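Local coordinates for protein trans-4-hydroxy-L-proline dehydratase (Clostridioides difficile 70-100-2010, PDB 6VXC) that dehydrates trans-4-hydroxy-L-proline to (S)-1-pyrroline-5-carboxylate by glycyl radical chemistry, a step in anaerobic hydroxyproline degradation, at residues L161-E165 / A166-T170; C667-Y670 / F671-M675. All blocks are in the same frame, centred on the assembly; numbering follows the deposited sequence.

Interaction 1. Residues L161-E165 / A166-T170; sequences LAAYE and AGMFT
The ring of Phe169 lies against the last turn of helix 158-166: one face carries the backbone N of Tyr164, 4.1 Å above the ring plane and displaced toward the rim, while the methyl of Ala163 approaches the same ring obliquely, with CB 3.5 Å from Phe169 CE2. The Tyr164 ring is met obliquely by the carbonyl O of Phe169. Trp160 completes this aromatic group, stacking on Tyr164 and meeting Phe169 edge-to-face. The arrangement is a Schellman motif followed by a chain that folds back on the helix it has just left. Gly167 supplies the positive phi (82°) that ends the helix. Met168 N donates to Ala163 O over 3.1 Å with an N-H...O angle of 159°, the 6→1 bond of the motif; Gly167 N reaches Tyr164 O at 3.1 Å, but from well above the carbonyl plane. Just before the glycine, Ala166 N still makes an i to i+4 bond to Ala162 O. The reversal lets Phe169, its CG wedged between backbone N and carbonyl carbon (chi1 57°), turn its ring back toward Ala163. Met168 lays CB and CG over Ala163 O and CB; its chain, bent at chi2 and chi3, then leads away from the turn, and the side chain packs on helices 473-481 and 506-538. At the polar end of Tyr164, OH is hydrogen-bonded to Glu174. A water bridges the helix end and the returning chain, donating one hydrogen to Tyr164 O and the other to Phe169 O, each 2.7 Å away.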
# COMPACT_ATOMS: atom_id res chain seq x y z
N LEU A 161 -21.19 9.63 -8.21
CA LEU A 161 -20.37 10.55 -8.98
C LEU A 161 -20.28 11.91 -8.29
O LEU A 161 -19.23 12.54 -8.29
CB LEU A 161 -20.91 10.70 -10.40
CG LEU A 161 -20.72 9.46 -11.29
CD1 LEU A 161 -21.67 9.45 -12.49
CD2 LEU A 161 -19.27 9.36 -11.75
N ALA A 162 -21.38 12.38 -7.71
CA ALA A 162 -21.33 13.65 -7.00
C ALA A 162 -20.44 13.56 -5.77
O ALA A 162 -19.60 14.44 -5.53
CB ALA A 162 -22.75 14.09 -6.62
N ALA A 163 -20.58 12.48 -4.99
CA ALA A 163 -19.77 12.32 -3.80
C ALA A 163 -18.30 12.15 -4.15
O ALA A 163 -17.43 12.81 -3.57
CB ALA A 163 -20.28 11.12 -2.99
N TYR A 164 -18.01 11.32 -5.15
CA TYR A 164 -16.63 11.15 -5.62
C TYR A 164 -16.03 12.49 -6.05
O TYR A 164 -14.95 12.88 -5.59
CB TYR A 164 -16.62 10.13 -6.77
CG TYR A 164 -15.34 10.03 -7.57
CD1 TYR A 164 -14.20 9.43 -7.05
CD2 TYR A 164 -15.29 10.50 -8.88
CE1 TYR A 164 -13.04 9.33 -7.80
CE2 TYR A 164 -14.15 10.40 -9.64
CZ TYR A 164 -13.03 9.82 -9.10
OH TYR A 164 -11.91 9.75 -9.89
N GLU A 165 -16.76 13.24 -6.88
CA GLU A 165 -16.24 14.51 -7.38
C GLU A 165 -16.05 15.52 -6.27
O GLU A 165 -15.17 16.38 -6.38
CB GLU A 165 -17.18 15.06 -8.44
CG GLU A 165 -16.98 14.42 -9.78
CD GLU A 165 -18.10 14.76 -10.74
OE1 GLU A 165 -18.90 15.67 -10.41
OE2 GLU A 165 -18.17 14.11 -11.80
N ALA A 166 -16.84 15.44 -5.20
CA ALA A 166 -16.75 16.37 -4.08
C ALA A 166 -15.66 16.01 -3.07
O ALA A 166 -15.45 16.77 -2.12
CB ALA A 166 -18.09 16.44 -3.35
N GLY A 167 -15.00 14.87 -3.22
CA GLY A 167 -13.99 14.48 -2.26
C GLY A 167 -14.52 13.81 -1.01
O GLY A 167 -13.81 13.80 0.00
N MET A 168 -15.73 13.24 -1.05
CA MET A 168 -16.22 12.46 0.08
C MET A 168 -15.45 11.15 0.23
O MET A 168 -15.36 10.60 1.34
CB MET A 168 -17.72 12.14 -0.08
CG MET A 168 -18.65 13.35 -0.16
SD MET A 168 -18.35 14.56 1.18
CE MET A 168 -18.57 13.57 2.67
N PHE A 169 -14.98 10.58 -0.87
CA PHE A 169 -14.25 9.32 -0.81
C PHE A 169 -13.49 9.18 -2.12
O PHE A 169 -13.67 9.96 -3.05
CB PHE A 169 -15.19 8.14 -0.54
CG PHE A 169 -16.32 7.97 -1.54
CD1 PHE A 169 -16.09 7.45 -2.81
CD2 PHE A 169 -17.63 8.29 -1.19
CE1 PHE A 169 -17.14 7.25 -3.72
CE2 PHE A 169 -18.69 8.11 -2.10
CZ PHE A 169 -18.44 7.59 -3.37
N THR A 170 -12.60 8.19 -2.17
CA THR A 170 -11.86 7.89 -3.39
C THR A 170 -12.24 6.49 -3.86
O THR A 170 -12.97 5.77 -3.19
CB THR A 170 -10.34 8.00 -3.20
OG1 THR A 170 -9.88 6.89 -2.41
CG2 THR A 170 -9.93 9.33 -2.52
O HOH W 1 -12.61 11.96 -4.59

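Interaction 2. Residues C667-Y670 / F671-M675; sequences CHIY and FGEIM
Cys667 and Phe671, one turn apart on helix 667-673, make a sulfur-aromatic contact: SG stands 3.4 Å from the centroid of the Phe671 ring and only 14° off its normal. With SG anti to the backbone N (chi1 -161°), the sulfur is carried forward along the helix to that face, and it also lies in plane at the edge of the Tyr670 ring. Among the aromatic contacts, the neighbouring Tyr670 and Phe671 rings meet obliquely, planes 35° apart, with Tyr670 CD2 3.7 Å from Phe671 CD1. The apolar contact of Ile674 CG1 with Tyr670 CE1 is looser, at 4.1 Å. Separately, the Glu673 carboxylate, OE1 nearest, lies beside the methyl CG2 of Ile669 in van der Waals contact. The backbone supplies i to i+4 bonds, from a straight Phe671 N to Cys667 O (2.8 Å) to the last one, Ile674 N to Tyr670 O (3.2 Å), as the helix runs out. His668 NE2 is hydrogen-bonded to Glu800, and its side chain lies about 10 Å from that of Cys454, the probable site of the cysteine radical intermediate. Centred over the ring, the sulfur meets the pi face, consistent with a dispersion-rich contact, to which an S-H...pi component may add if the thiol hydrogen points inward.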
# COMPACT_ATOMS: atom_id res chain seq x y z
N CYS A 667 -3.86 10.99 1.10
CA CYS A 667 -5.23 11.43 0.91
C CYS A 667 -5.70 12.40 1.99
O CYS A 667 -6.69 13.11 1.76
CB CYS A 667 -6.18 10.23 0.87
SG CYS A 667 -7.76 10.60 0.12
N HIS A 668 -5.01 12.47 3.14
CA HIS A 668 -5.37 13.47 4.15
C HIS A 668 -5.10 14.89 3.68
O HIS A 668 -5.73 15.82 4.19
CB HIS A 668 -4.67 13.20 5.49
CG HIS A 668 -3.17 13.28 5.43
ND1 HIS A 668 -2.42 12.46 4.62
CD2 HIS A 668 -2.29 14.05 6.12
CE1 HIS A 668 -1.14 12.75 4.79
NE2 HIS A 668 -1.03 13.71 5.69
N ILE A 669 -4.18 15.06 2.73
CA ILE A 669 -3.98 16.37 2.11
C ILE A 669 -5.18 16.73 1.24
O ILE A 669 -5.80 17.78 1.43
CB ILE A 669 -2.67 16.39 1.31
CG1 ILE A 669 -1.47 15.94 2.19
CG2 ILE A 669 -2.44 17.76 0.65
CD1 ILE A 669 -1.23 16.79 3.45
N TYR A 670 -5.52 15.85 0.30
CA TYR A 670 -6.66 16.07 -0.60
C TYR A 670 -7.96 16.27 0.18
O TYR A 670 -8.71 17.22 -0.09
CB TYR A 670 -6.78 14.86 -1.54
CG TYR A 670 -8.07 14.71 -2.34
CD1 TYR A 670 -8.55 15.74 -3.15
CD2 TYR A 670 -8.76 13.52 -2.34
CE1 TYR A 670 -9.72 15.58 -3.90
CE2 TYR A 670 -9.93 13.35 -3.09
CZ TYR A 670 -10.40 14.39 -3.86
OH TYR A 670 -11.55 14.21 -4.60
N PHE A 671 -8.23 15.40 1.15
CA PHE A 671 -9.48 15.47 1.90
C PHE A 671 -9.62 16.78 2.66
O PHE A 671 -10.74 17.28 2.84
CB PHE A 671 -9.58 14.29 2.87
CG PHE A 671 -10.06 13.02 2.24
CD1 PHE A 671 -10.50 13.01 0.92
CD2 PHE A 671 -10.09 11.83 2.97
CE1 PHE A 671 -10.96 11.84 0.34
CE2 PHE A 671 -10.56 10.65 2.40
CZ PHE A 671 -10.99 10.65 1.08
N GLY A 672 -8.50 17.35 3.15
CA GLY A 672 -8.56 18.66 3.77
C GLY A 672 -8.65 19.80 2.78
O GLY A 672 -9.25 20.83 3.08
N GLU A 673 -8.03 19.65 1.61
CA GLU A 673 -8.06 20.70 0.60
C GLU A 673 -9.47 21.01 0.11
O GLU A 673 -9.76 22.15 -0.25
CB GLU A 673 -7.15 20.33 -0.58
CG GLU A 673 -5.65 20.47 -0.29
CD GLU A 673 -4.75 20.01 -1.45
OE1 GLU A 673 -3.60 20.51 -1.54
OE2 GLU A 673 -5.20 19.17 -2.26
N ILE A 674 -10.35 20.02 0.04
CA ILE A 674 -11.70 20.29 -0.46
C ILE A 674 -12.71 20.36 0.67
O ILE A 674 -13.90 20.07 0.48
CB ILE A 674 -12.12 19.26 -1.53
CG1 ILE A 674 -11.74 17.85 -1.08
CG2 ILE A 674 -11.52 19.61 -2.86
CD1 ILE A 674 -12.68 17.29 -0.05
N MET A 675 -12.26 20.73 1.86
CA MET A 675 -13.12 20.90 3.02
C MET A 675 -12.97 22.30 3.59
O MET A 675 -11.89 22.88 3.56
CB MET A 675 -12.80 19.86 4.09
CG MET A 675 -13.77 19.79 5.25
SD MET A 675 -13.40 18.34 6.25
CE MET A 675 -14.10 18.83 7.78

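Interactions 1 and 2 are both buried helix-end contacts, with centres about 12 Å apart, and they touch: Tyr670 OH lies 3.4 Å from Gly167 CA, and Thr170 CG2 lies 3.6 Å from Cys667 SG. Each has a more open margin, Glu165 being exposed in the first and Glu673 partly so in the second. They belong to different helices, yet share a neighbour: Asn472 ND2 bonds to both Gly167 O and Phe671 O. Their chemistry differs with place: residues 161-170 leave a helix through a glycine turn with a bridging water, whereas residues 667-675 mostly remain helical and add sulfur-aromatic and ring contacts to their backbone bonds, nearer Cys454, the probable cysteine radical site.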